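Local coordinates for protein glycosyl transferase (PDB 5TZJ) that belongs to glycosyltransferase family 2 and holds uridine-diphosphate-N-acetylglucosamine in a pocket of its GT-A-type domain, which is joined to a helical linker region, at residues Ile6-Asn11 against Phe89-Asp94; Asn11-Ile16 against Ser42-Leu47; Thr141-Arg146 against Asp243-Glu248; Arg146-Leu151 against Phe181-Tyr186. All blocks are in the same frame, centred on the assembly; numbering follows the deposited sequence.

Interaction 1 (Ile6-Asn11 against Phe89-Asp94); sequences IVPTYN and FVDSDD. With UD1 (uridine-diphosphate-N-acetylglucosamine), chain C.
I6 and F89 form a parallel beta bridge between strands 3-9 and 86-89, neighbours in the central sheet of a GT-A fold, and the residues leading on from the bridge hold the nucleoside of uridine-diphosphate-N-acetylglucosamine. Segment 89-94 continues into D91-S92-D93, the DXD motif of this fold, and folds into a type I beta turn from D91 to D94. At the bridge, V90 N donates to I6 O over 3.0 Å, and CA-H contacts from F89 to I6 O and from V7 to V90 O reinforce the pairing. The side chains of I6 and F89 lie alongside, pointing the same way. With chi1 of I6 at -73°, I6 CG2 stands opposite the backbone N and comes obliquely to the F89 ring, 3.5 Å from F89 CD1. Farther along, both segments grip one ribose hydroxyl: O3B of the ligand gives its proton to P8 O at 2.7 Å and accepts from S92 N at 2.8 Å, an almost straight bond (169°). S92 OG sits 2.8 Å from ligand O2', either being able to donate, and is also bonded to S12 OG. D91 divides its carboxylate: OD1 pairs with R75 and accepts from a water that also donates weakly to I6 O, while D91 OD2 takes the proton of the sugar hydroxyl O3' at 2.6 Å.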
# COMPACT_ATOMS: atom_id res chain seq x y z
N ILE A 6 8.57 4.32 13.74
CA ILE A 6 9.50 4.76 12.70
C ILE A 6 8.87 5.90 11.91
O ILE A 6 7.79 5.75 11.34
CB ILE A 6 9.90 3.58 11.79
CG1 ILE A 6 10.85 2.64 12.57
CG2 ILE A 6 10.49 4.09 10.45
CD1 ILE A 6 11.17 1.33 11.89
N VAL A 7 9.58 7.03 11.85
CA VAL A 7 9.10 8.29 11.28
C VAL A 7 10.11 8.78 10.26
O VAL A 7 11.18 9.28 10.65
CB VAL A 7 8.91 9.36 12.37
CG1 VAL A 7 8.37 10.67 11.74
CG2 VAL A 7 8.01 8.84 13.48
N PRO A 8 9.84 8.67 8.97
CA PRO A 8 10.70 9.36 7.99
C PRO A 8 10.27 10.82 7.93
O PRO A 8 9.08 11.12 7.88
CB PRO A 8 10.41 8.63 6.67
CG PRO A 8 8.86 8.14 6.83
CD PRO A 8 8.72 7.93 8.38
N THR A 9 11.23 11.75 7.92
CA THR A 9 10.86 13.17 7.82
C THR A 9 11.51 13.83 6.61
O THR A 9 12.61 13.45 6.18
CB THR A 9 11.26 13.96 9.09
OG1 THR A 9 12.69 13.93 9.25
CG2 THR A 9 10.61 13.34 10.34
N TYR A 10 10.83 14.86 6.07
CA TYR A 10 11.37 15.64 4.94
C TYR A 10 10.70 17.01 4.93
O TYR A 10 9.56 17.13 4.51
CB TYR A 10 11.17 14.96 3.59
CG TYR A 10 11.84 15.76 2.45
CD1 TYR A 10 13.13 16.31 2.63
CD2 TYR A 10 11.20 16.02 1.25
CE1 TYR A 10 13.74 17.04 1.65
CE2 TYR A 10 11.83 16.76 0.23
CZ TYR A 10 13.09 17.27 0.45
OH TYR A 10 13.73 18.00 -0.52
N ASN A 11 11.43 18.04 5.41
CA ASN A 11 10.90 19.41 5.47
C ASN A 11 9.53 19.41 6.16
O ASN A 11 8.55 20.02 5.70
CB ASN A 11 10.85 20.03 4.08
CG ASN A 11 12.26 20.34 3.55
OD1 ASN A 11 13.19 20.54 4.34
ND2 ASN A 11 12.40 20.40 2.23
N PHE A 89 5.02 2.22 11.67
CA PHE A 89 5.41 3.31 10.79
C PHE A 89 4.36 4.42 10.86
O PHE A 89 3.18 4.19 10.62
CB PHE A 89 5.55 2.83 9.34
CG PHE A 89 6.60 1.78 9.15
CD1 PHE A 89 7.97 2.14 8.96
CD2 PHE A 89 6.27 0.44 9.23
CE1 PHE A 89 8.94 1.16 8.79
CE2 PHE A 89 7.24 -0.55 9.05
CZ PHE A 89 8.58 -0.19 8.84
N VAL A 90 4.80 5.63 11.17
CA VAL A 90 3.93 6.79 11.17
C VAL A 90 4.57 7.87 10.33
O VAL A 90 5.73 8.24 10.57
CB VAL A 90 3.68 7.34 12.58
CG1 VAL A 90 2.60 8.44 12.49
CG2 VAL A 90 3.29 6.22 13.49
N ASP A 91 3.80 8.44 9.42
CA ASP A 91 4.31 9.52 8.59
C ASP A 91 4.29 10.85 9.33
O ASP A 91 3.50 11.07 10.26
CB ASP A 91 3.53 9.62 7.30
CG ASP A 91 3.80 8.44 6.41
OD1 ASP A 91 4.86 7.77 6.63
OD2 ASP A 91 2.99 8.21 5.50
N SER A 92 5.20 11.73 8.91
CA SER A 92 5.54 12.91 9.70
C SER A 92 4.37 13.87 9.86
O SER A 92 4.35 14.66 10.81
CB SER A 92 6.74 13.62 9.07
OG SER A 92 6.44 14.07 7.77
N ASP A 93 3.40 13.84 8.95
CA ASP A 93 2.23 14.71 9.00
C ASP A 93 1.01 14.02 9.60
O ASP A 93 -0.10 14.57 9.54
CB ASP A 93 1.91 15.20 7.59
CG ASP A 93 1.75 14.05 6.59
OD1 ASP A 93 2.00 12.88 7.00
OD2 ASP A 93 1.42 14.29 5.41
N ASP A 94 1.17 12.83 10.19
CA ASP A 94 0.06 12.12 10.84
C ASP A 94 0.26 12.11 12.36
O ASP A 94 1.25 12.63 12.87
CB ASP A 94 -0.09 10.71 10.27
CG ASP A 94 -0.34 10.70 8.76
OD1 ASP A 94 -0.89 11.71 8.25
OD2 ASP A 94 0.04 9.71 8.08
C1' UD1 C . 0.92 8.06 1.51
C2' UD1 C . 1.13 6.90 2.47
C3' UD1 C . 2.58 6.90 2.83
C4' UD1 C . 3.32 6.45 1.62
C5' UD1 C . 3.23 7.58 0.58
C6' UD1 C . 3.93 7.18 -0.69
C7' UD1 C . -1.05 6.41 3.62
C8' UD1 C . -1.50 5.68 2.36
N2' UD1 C . 0.25 7.03 3.66
O1' UD1 C . 1.16 9.21 2.24
O3' UD1 C . 2.86 6.09 4.01
O4' UD1 C . 4.66 6.16 1.95
O5' UD1 C . 1.81 7.90 0.29
O6' UD1 C . 3.59 5.86 -1.02
O7' UD1 C . -1.75 6.50 4.56
N1 UD1 C . 9.26 11.56 3.06
C2 UD1 C . 10.72 11.25 3.10
N3 UD1 C . 11.61 11.62 1.95
C4 UD1 C . 11.01 12.27 0.79
C5 UD1 C . 9.54 12.55 0.74
C6 UD1 C . 8.67 12.18 1.89
O2 UD1 C . 11.17 10.73 4.05
O4 UD1 C . 11.72 12.56 -0.12
C1B UD1 C . 8.44 11.14 4.16
C2B UD1 C . 7.36 12.25 4.67
O2' UD1 C . 8.05 13.20 5.59
C3B UD1 C . 6.39 11.53 5.24
C4B UD1 C . 6.37 10.19 4.49
O4B UD1 C . 7.71 10.10 3.73
O3B UD1 C . 6.72 11.19 6.67
C5B UD1 C . 5.33 10.06 3.52
O5B UD1 C . 5.45 11.08 2.56
PA UD1 C . 4.09 11.97 2.27
O1A UD1 C . 4.43 13.20 1.47
O2A UD1 C . 3.41 12.32 3.58
O3A UD1 C . 3.12 10.91 1.42
PB UD1 C . 1.49 10.68 1.56
O1B UD1 C . 0.79 11.73 2.39
O2B UD1 C . 1.07 10.83 0.10
O HOH W 1 6.42 5.92 8.17

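Interaction 2 (Asn11-Ile16 against Ser42-Leu47); sequences NSEKYI and STDQTL
The side chains of E13 and D44 run past one another head to tail, their carboxylate planes 30° apart, and each carboxylate accepts a backbone N-H of the other segment. E13 N donates to D44 OD2 over 3.1 Å, and Q45 N to E13 OE1 over 2.8 Å; both donors come from above the carboxylate planes. The exchange brings two like charges near each other, E13 OE1 to D44 OD2 being 4.0 Å, a repulsion that these N-H groups and the weak salt bridge from K14 NZ to E13 OE2 would ease. D44 is turned inward by its first torsion, CG lying between the backbone N and the carbonyl carbon (chi1 64°), and D44 OD1 accepts T46 N at 3.1 Å in an Asx turn that opens helix 46-51, with Q45 at the N-cap. T46 OG1 donates to D44 OD1 at 2.6 Å, from the same face as T46 N, and in turn receives a weak bond from S12 N. Segment 11-16 and the start of 42-47 follow the adjacent parallel strands 3-9 and 33-39 in the Rossmann-like part of the GT-A fold, the second running into helix 46-51. N11 crosses T43 at a slant, and N11 OD1 accepts T43 N at 2.8 Å, in the carbonyl plane. N11 N donates to S42 OG over 2.6 Å, at 167°; that hydroxyl is also bonded to D39.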
# COMPACT_ATOMS: atom_id res chain seq x y z
N ASN A 11 11.43 18.04 5.41
CA ASN A 11 10.90 19.41 5.47
C ASN A 11 9.53 19.41 6.16
O ASN A 11 8.55 20.02 5.70
CB ASN A 11 10.85 20.03 4.08
CG ASN A 11 12.26 20.34 3.55
OD1 ASN A 11 13.19 20.54 4.34
ND2 ASN A 11 12.40 20.40 2.23
N SER A 12 9.49 18.75 7.31
CA SER A 12 8.27 18.48 8.07
C SER A 12 8.09 19.46 9.22
O SER A 12 7.41 19.13 10.19
CB SER A 12 8.31 17.06 8.62
OG SER A 12 8.47 16.09 7.60
N GLU A 13 8.71 20.65 9.15
CA GLU A 13 8.75 21.49 10.34
C GLU A 13 7.37 22.04 10.72
O GLU A 13 7.12 22.27 11.91
CB GLU A 13 9.75 22.63 10.16
CG GLU A 13 9.16 23.93 9.67
CD GLU A 13 10.23 24.93 9.27
OE1 GLU A 13 11.34 24.90 9.85
OE2 GLU A 13 9.96 25.74 8.35
N LYS A 14 6.47 22.25 9.75
CA LYS A 14 5.18 22.85 10.06
C LYS A 14 4.22 21.89 10.76
O LYS A 14 3.23 22.34 11.34
CB LYS A 14 4.50 23.38 8.80
CG LYS A 14 5.40 24.14 7.86
CD LYS A 14 5.89 25.45 8.43
CE LYS A 14 6.78 26.15 7.39
NZ LYS A 14 7.26 27.49 7.85
N TYR A 15 4.46 20.58 10.72
CA TYR A 15 3.51 19.65 11.34
C TYR A 15 4.14 18.63 12.27
O TYR A 15 3.39 17.96 12.99
CB TYR A 15 2.70 18.91 10.26
CG TYR A 15 3.49 18.54 9.02
CD1 TYR A 15 4.28 17.39 8.99
CD2 TYR A 15 3.45 19.33 7.87
CE1 TYR A 15 5.02 17.04 7.83
CE2 TYR A 15 4.18 19.00 6.71
CZ TYR A 15 4.97 17.84 6.69
OH TYR A 15 5.70 17.51 5.53
N ILE A 16 5.47 18.46 12.28
CA ILE A 16 6.05 17.32 12.98
C ILE A 16 5.72 17.34 14.47
O ILE A 16 5.68 16.29 15.11
CB ILE A 16 7.57 17.26 12.75
CG1 ILE A 16 8.15 15.97 13.34
CG2 ILE A 16 8.22 18.47 13.30
CD1 ILE A 16 7.73 14.71 12.58
N SER A 42 16.36 17.25 5.26
CA SER A 42 15.55 18.46 5.34
C SER A 42 16.44 19.70 5.32
O SER A 42 17.58 19.68 5.81
CB SER A 42 14.70 18.47 6.62
OG SER A 42 13.74 17.42 6.53
N THR A 43 15.90 20.78 4.75
CA THR A 43 16.56 22.07 4.84
C THR A 43 15.89 23.01 5.83
O THR A 43 16.39 24.12 6.03
CB THR A 43 16.61 22.75 3.47
OG1 THR A 43 15.27 22.85 2.96
CG2 THR A 43 17.47 21.93 2.49
N ASP A 44 14.79 22.60 6.46
CA ASP A 44 14.12 23.48 7.40
C ASP A 44 14.54 23.10 8.82
O ASP A 44 15.53 22.38 9.01
CB ASP A 44 12.60 23.41 7.16
CG ASP A 44 12.01 22.04 7.44
OD1 ASP A 44 12.75 21.10 7.81
OD2 ASP A 44 10.79 21.90 7.28
N GLN A 45 13.79 23.55 9.81
CA GLN A 45 14.11 23.31 11.21
C GLN A 45 13.50 22.01 11.74
O GLN A 45 13.33 21.88 12.97
CB GLN A 45 13.66 24.49 12.07
CG GLN A 45 14.47 25.78 11.85
CD GLN A 45 15.92 25.65 12.28
OE1 GLN A 45 16.78 25.21 11.50
NE2 GLN A 45 16.21 26.01 13.55
N THR A 46 13.19 21.06 10.85
CA THR A 46 12.59 19.79 11.29
C THR A 46 13.40 19.19 12.44
O THR A 46 12.84 18.82 13.47
CB THR A 46 12.46 18.80 10.11
OG1 THR A 46 11.46 19.24 9.18
CG2 THR A 46 12.05 17.39 10.60
N LEU A 47 14.74 19.14 12.29
CA LEU A 47 15.55 18.40 13.26
C LEU A 47 15.65 19.12 14.60
O LEU A 47 15.72 18.47 15.65
CB LEU A 47 16.96 18.13 12.71
CG LEU A 47 17.11 16.93 11.76
CD1 LEU A 47 18.62 16.63 11.60
CD2 LEU A 47 16.38 15.72 12.22

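Interaction 3 (Thr141-Arg146 against Asp243-Glu248); sequences TLLNSR and DQILAE
L143 turns CG opposite its own carbonyl carbon (chi1 -62°) and extends the rest of the chain toward helix 239-256, where CD2 meets I245; I245, with CG1 likewise opposite its carbonyl carbon (chi1 -69°), offers that methylene to it. The contact is plain apolar packing between a loop of the family 2 glycosyltransferase domain, between strands 139-140 and 156-158, and a helix of the TarS-type linker region. L143 CD2 rests 3.6 Å from I245 CG1, the two side chains crossing at about a right angle. L143 CD2 also lies 3.8 Å from Q244 CB and, more loosely, 4.4 Å from E248 CG, so the end of L143 sits among residues one turn apart on the helix. L142 also crosses I245 at about a right angle but meets the two methyls of I245: L142 CD1 is 3.8 Å from I245 CD1 and 3.9 Å from I245 CG2. Behind this point L142 packs on Y186 and L187 of helix 177-188, and I245 on I232 of helix 218-233, which makes the leucine-isoleucine pair part of a seam shared by three helices. The loop that presents the two leucines is braced by its own polar groups. T141 OG1 accepts L143 N at 3.1 Å in an ST turn, and N144 OD1 receives T141 N at 2.9 Å from above its amide plane. S145 OG closes the loop by donating to T141 O over 2.7 Å, tilted 28° from the carbonyl plane.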
# COMPACT_ATOMS: atom_id res chain seq x y z
N THR A 141 -7.23 -13.33 6.83
CA THR A 141 -6.40 -13.80 5.74
C THR A 141 -6.56 -12.91 4.51
O THR A 141 -7.49 -12.10 4.40
CB THR A 141 -6.72 -15.26 5.34
OG1 THR A 141 -7.85 -15.29 4.46
CG2 THR A 141 -7.07 -16.11 6.59
N LEU A 142 -5.61 -13.07 3.59
CA LEU A 142 -5.65 -12.36 2.32
C LEU A 142 -6.89 -12.70 1.54
O LEU A 142 -7.35 -11.87 0.75
CB LEU A 142 -4.42 -12.71 1.49
CG LEU A 142 -3.12 -11.98 1.82
CD1 LEU A 142 -1.92 -12.61 1.09
CD2 LEU A 142 -3.25 -10.49 1.48
N LEU A 143 -7.48 -13.88 1.76
CA LEU A 143 -8.62 -14.31 0.97
C LEU A 143 -9.94 -14.24 1.72
O LEU A 143 -10.99 -14.46 1.11
CB LEU A 143 -8.41 -15.75 0.47
CG LEU A 143 -7.24 -16.03 -0.47
CD1 LEU A 143 -7.18 -17.52 -0.80
CD2 LEU A 143 -7.36 -15.17 -1.73
N ASN A 144 -9.96 -13.96 3.02
CA ASN A 144 -11.27 -13.90 3.66
C ASN A 144 -11.56 -12.52 4.22
O ASN A 144 -12.49 -12.36 5.02
CB ASN A 144 -11.44 -15.00 4.72
CG ASN A 144 -10.63 -14.74 6.00
OD1 ASN A 144 -10.05 -13.66 6.23
ND2 ASN A 144 -10.61 -15.76 6.87
N SER A 145 -10.78 -11.53 3.82
CA SER A 145 -10.94 -10.18 4.33
C SER A 145 -10.51 -9.23 3.23
O SER A 145 -10.01 -9.66 2.18
CB SER A 145 -10.09 -9.97 5.58
OG SER A 145 -8.70 -9.84 5.19
N ARG A 146 -10.69 -7.94 3.47
CA ARG A 146 -10.27 -6.93 2.50
C ARG A 146 -8.91 -6.32 2.85
O ARG A 146 -8.65 -5.18 2.48
CB ARG A 146 -11.31 -5.81 2.42
CG ARG A 146 -12.75 -6.26 2.42
CD ARG A 146 -13.34 -6.13 1.02
NE ARG A 146 -13.14 -4.79 0.49
CZ ARG A 146 -13.24 -4.49 -0.79
NH1 ARG A 146 -13.60 -5.44 -1.64
NH2 ARG A 146 -13.01 -3.26 -1.21
N ASP A 243 -2.83 -18.15 -6.89
CA ASP A 243 -3.58 -17.58 -8.02
C ASP A 243 -4.70 -16.70 -7.51
O ASP A 243 -4.94 -15.61 -8.04
CB ASP A 243 -4.18 -18.69 -8.90
CG ASP A 243 -3.19 -19.31 -9.89
OD1 ASP A 243 -1.97 -18.94 -9.87
OD2 ASP A 243 -3.63 -20.15 -10.72
N GLN A 244 -5.38 -17.17 -6.46
CA GLN A 244 -6.52 -16.43 -5.92
C GLN A 244 -6.07 -15.12 -5.29
O GLN A 244 -6.74 -14.10 -5.45
CB GLN A 244 -7.26 -17.28 -4.90
CG GLN A 244 -8.63 -17.71 -5.38
CD GLN A 244 -9.53 -16.51 -5.75
OE1 GLN A 244 -9.39 -15.40 -5.20
NE2 GLN A 244 -10.44 -16.72 -6.69
N ILE A 245 -4.92 -15.12 -4.59
CA ILE A 245 -4.39 -13.86 -4.06
C ILE A 245 -3.99 -12.90 -5.19
O ILE A 245 -4.29 -11.70 -5.16
CB ILE A 245 -3.23 -14.14 -3.09
CG1 ILE A 245 -3.78 -14.82 -1.83
CG2 ILE A 245 -2.38 -12.85 -2.76
CD1 ILE A 245 -2.69 -15.63 -1.13
N LEU A 246 -3.27 -13.40 -6.19
CA LEU A 246 -2.95 -12.54 -7.34
C LEU A 246 -4.21 -11.95 -7.98
O LEU A 246 -4.26 -10.75 -8.26
CB LEU A 246 -2.17 -13.33 -8.36
CG LEU A 246 -1.52 -12.59 -9.52
CD1 LEU A 246 -0.75 -11.29 -9.08
CD2 LEU A 246 -0.49 -13.56 -10.19
N ALA A 247 -5.26 -12.78 -8.18
CA ALA A 247 -6.50 -12.25 -8.73
C ALA A 247 -7.07 -11.13 -7.87
O ALA A 247 -7.48 -10.10 -8.39
CB ALA A 247 -7.56 -13.37 -8.91
N GLU A 248 -7.08 -11.32 -6.54
CA GLU A 248 -7.60 -10.26 -5.66
C GLU A 248 -6.76 -9.00 -5.78
O GLU A 248 -7.29 -7.87 -5.71
CB GLU A 248 -7.63 -10.68 -4.19
CG GLU A 248 -8.78 -11.60 -3.83
CD GLU A 248 -10.15 -11.14 -4.37
OE1 GLU A 248 -10.52 -9.92 -4.24
OE2 GLU A 248 -10.84 -12.02 -4.92

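Interaction 4 (Arg146-Leu151 against Phe181-Tyr186); sequences RIIYTL and FTMKAY
Y186 and T182, one turn apart on helix 177-188, each give a hydroxyl proton to a carbonyl at the end of segment 146-151. Y186 OH donates to T150 O over 2.8 Å, nearly along the C=O axis (170°), and this oxygen lies at the edge of the ring, near its plane. T182 OG1 reaches L151 O over 3.0 Å from well above the carbonyl plane and is also bonded to Y157 OH. A CH-pi contact covers one face of the Y186 ring: I147 CD1 stands 3.9 Å from the centroid, only 4° off the normal. It gets there because I147 CG1 lies between the backbone N and the carbonyl carbon (chi1 57°). The opposite face carries T182 CG2, offset toward the rim, so the ring is sandwiched between two methyls, which probably restricts ring flipping while its hydroxyl is held. Apolar contacts complete the interface: L151 CD2 lies 3.7 Å from Y186 CE2 and 4.1 Å from M183 SD, and I148 CG1 approaches M183 SD at 4.0 Å. The 3-10 segment 147-149 and the two residues after it pack against helix 177-188 of the glycosyltransferase domain, with Y186 backed by strand 115-122, M183 by helix 218-233, and I148 and L151 by F249 and R252 of helix 239-256.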
# COMPACT_ATOMS: atom_id res chain seq x y z
N ARG A 146 -10.69 -7.94 3.47
CA ARG A 146 -10.27 -6.93 2.50
C ARG A 146 -8.91 -6.32 2.85
O ARG A 146 -8.65 -5.18 2.48
CB ARG A 146 -11.31 -5.81 2.42
CG ARG A 146 -12.75 -6.26 2.42
CD ARG A 146 -13.34 -6.13 1.02
NE ARG A 146 -13.14 -4.79 0.49
CZ ARG A 146 -13.24 -4.49 -0.79
NH1 ARG A 146 -13.60 -5.44 -1.64
NH2 ARG A 146 -13.01 -3.26 -1.21
N ILE A 147 -8.03 -7.04 3.55
CA ILE A 147 -6.75 -6.41 3.91
C ILE A 147 -5.95 -6.03 2.68
O ILE A 147 -5.14 -5.10 2.72
CB ILE A 147 -5.91 -7.29 4.83
CG1 ILE A 147 -5.66 -8.66 4.18
CG2 ILE A 147 -6.59 -7.41 6.21
CD1 ILE A 147 -4.59 -9.49 4.91
N ILE A 148 -6.17 -6.72 1.55
CA ILE A 148 -5.40 -6.38 0.37
C ILE A 148 -5.74 -4.99 -0.16
O ILE A 148 -4.96 -4.41 -0.93
CB ILE A 148 -5.60 -7.48 -0.68
CG1 ILE A 148 -4.49 -7.43 -1.71
CG2 ILE A 148 -6.94 -7.31 -1.39
CD1 ILE A 148 -4.42 -8.69 -2.60
N TYR A 149 -6.89 -4.43 0.21
CA TYR A 149 -7.25 -3.07 -0.15
C TYR A 149 -6.54 -2.01 0.69
O TYR A 149 -6.76 -0.82 0.43
CB TYR A 149 -8.76 -2.89 -0.09
CG TYR A 149 -9.37 -3.64 -1.27
CD1 TYR A 149 -9.60 -5.01 -1.21
CD2 TYR A 149 -9.63 -3.00 -2.48
CE1 TYR A 149 -10.12 -5.72 -2.31
CE2 TYR A 149 -10.17 -3.71 -3.60
CZ TYR A 149 -10.37 -5.07 -3.50
OH TYR A 149 -10.86 -5.78 -4.59
N THR A 150 -5.66 -2.39 1.64
CA THR A 150 -4.84 -1.43 2.37
C THR A 150 -3.40 -1.94 2.46
O THR A 150 -3.10 -2.88 3.20
CB THR A 150 -5.43 -1.08 3.76
OG1 THR A 150 -4.55 -0.14 4.41
CG2 THR A 150 -5.61 -2.29 4.66
N LEU A 151 -2.50 -1.31 1.68
CA LEU A 151 -1.10 -1.70 1.59
C LEU A 151 -0.16 -0.63 2.15
O LEU A 151 1.06 -0.78 2.05
CB LEU A 151 -0.73 -2.04 0.12
CG LEU A 151 -1.65 -3.13 -0.44
CD1 LEU A 151 -1.33 -3.40 -1.92
CD2 LEU A 151 -1.49 -4.36 0.43
N PHE A 181 6.21 -3.86 0.05
CA PHE A 181 6.59 -4.09 1.44
C PHE A 181 5.48 -4.77 2.22
O PHE A 181 5.69 -5.80 2.87
CB PHE A 181 6.94 -2.75 2.08
CG PHE A 181 7.28 -2.84 3.58
CD1 PHE A 181 8.61 -3.06 3.97
CD2 PHE A 181 6.31 -2.68 4.54
CE1 PHE A 181 8.96 -3.15 5.34
CE2 PHE A 181 6.64 -2.78 5.95
CZ PHE A 181 7.97 -3.01 6.33
N THR A 182 4.27 -4.22 2.15
CA THR A 182 3.19 -4.78 2.95
C THR A 182 2.69 -6.10 2.36
O THR A 182 2.31 -6.99 3.11
CB THR A 182 2.07 -3.75 3.06
OG1 THR A 182 2.54 -2.63 3.84
CG2 THR A 182 0.79 -4.39 3.71
N MET A 183 2.73 -6.26 1.03
CA MET A 183 2.32 -7.54 0.46
C MET A 183 3.28 -8.64 0.89
O MET A 183 2.84 -9.76 1.24
CB MET A 183 2.24 -7.47 -1.09
CG MET A 183 0.95 -6.93 -1.62
SD MET A 183 -0.54 -7.93 -1.23
CE MET A 183 0.06 -9.59 -1.57
N LYS A 184 4.58 -8.35 0.88
CA LYS A 184 5.57 -9.28 1.43
C LYS A 184 5.28 -9.60 2.89
O LYS A 184 5.35 -10.76 3.32
CB LYS A 184 6.99 -8.68 1.31
CG LYS A 184 7.67 -8.79 -0.07
CD LYS A 184 9.04 -8.04 -0.09
CE LYS A 184 9.77 -8.14 -1.46
NZ LYS A 184 11.06 -7.37 -1.55
N ALA A 185 4.97 -8.57 3.69
CA ALA A 185 4.71 -8.84 5.11
C ALA A 185 3.45 -9.68 5.26
O ALA A 185 3.40 -10.60 6.08
CB ALA A 185 4.56 -7.53 5.89
N TYR A 186 2.42 -9.40 4.45
CA TYR A 186 1.21 -10.23 4.49
C TYR A 186 1.54 -11.67 4.12
O TYR A 186 1.10 -12.63 4.79
CB TYR A 186 0.15 -9.69 3.54
CG TYR A 186 -0.62 -8.44 3.95
CD1 TYR A 186 -0.74 -8.07 5.27
CD2 TYR A 186 -1.27 -7.66 2.98
CE1 TYR A 186 -1.50 -6.91 5.62
CE2 TYR A 186 -2.04 -6.55 3.31
CZ TYR A 186 -2.15 -6.17 4.63
OH TYR A 186 -2.89 -5.05 4.93

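How the interactions relate
From the N terminus, interaction 1 closes the longer loop from strand 3-9 to the turn after strand 86-89. Interaction 2 is nested within it, shares N11 with it, and touches it where S12 meets S92, so the loops after strands 3-9 and 86-89 meet beside the ligand, with the one after 33-39 joined to the first. Interactions 3 and 4 follow in series. Interaction 3 closes a loop from 141-146 to helix 239-256; interaction 4 nests inside it, shares R146, and meets it through L142 against Y186 and I147. Interactions 1 and 3 lie on opposite sides of the chain's centre; F89 against F181 connects interaction 1 with interaction 4, which leads on to the linker helices.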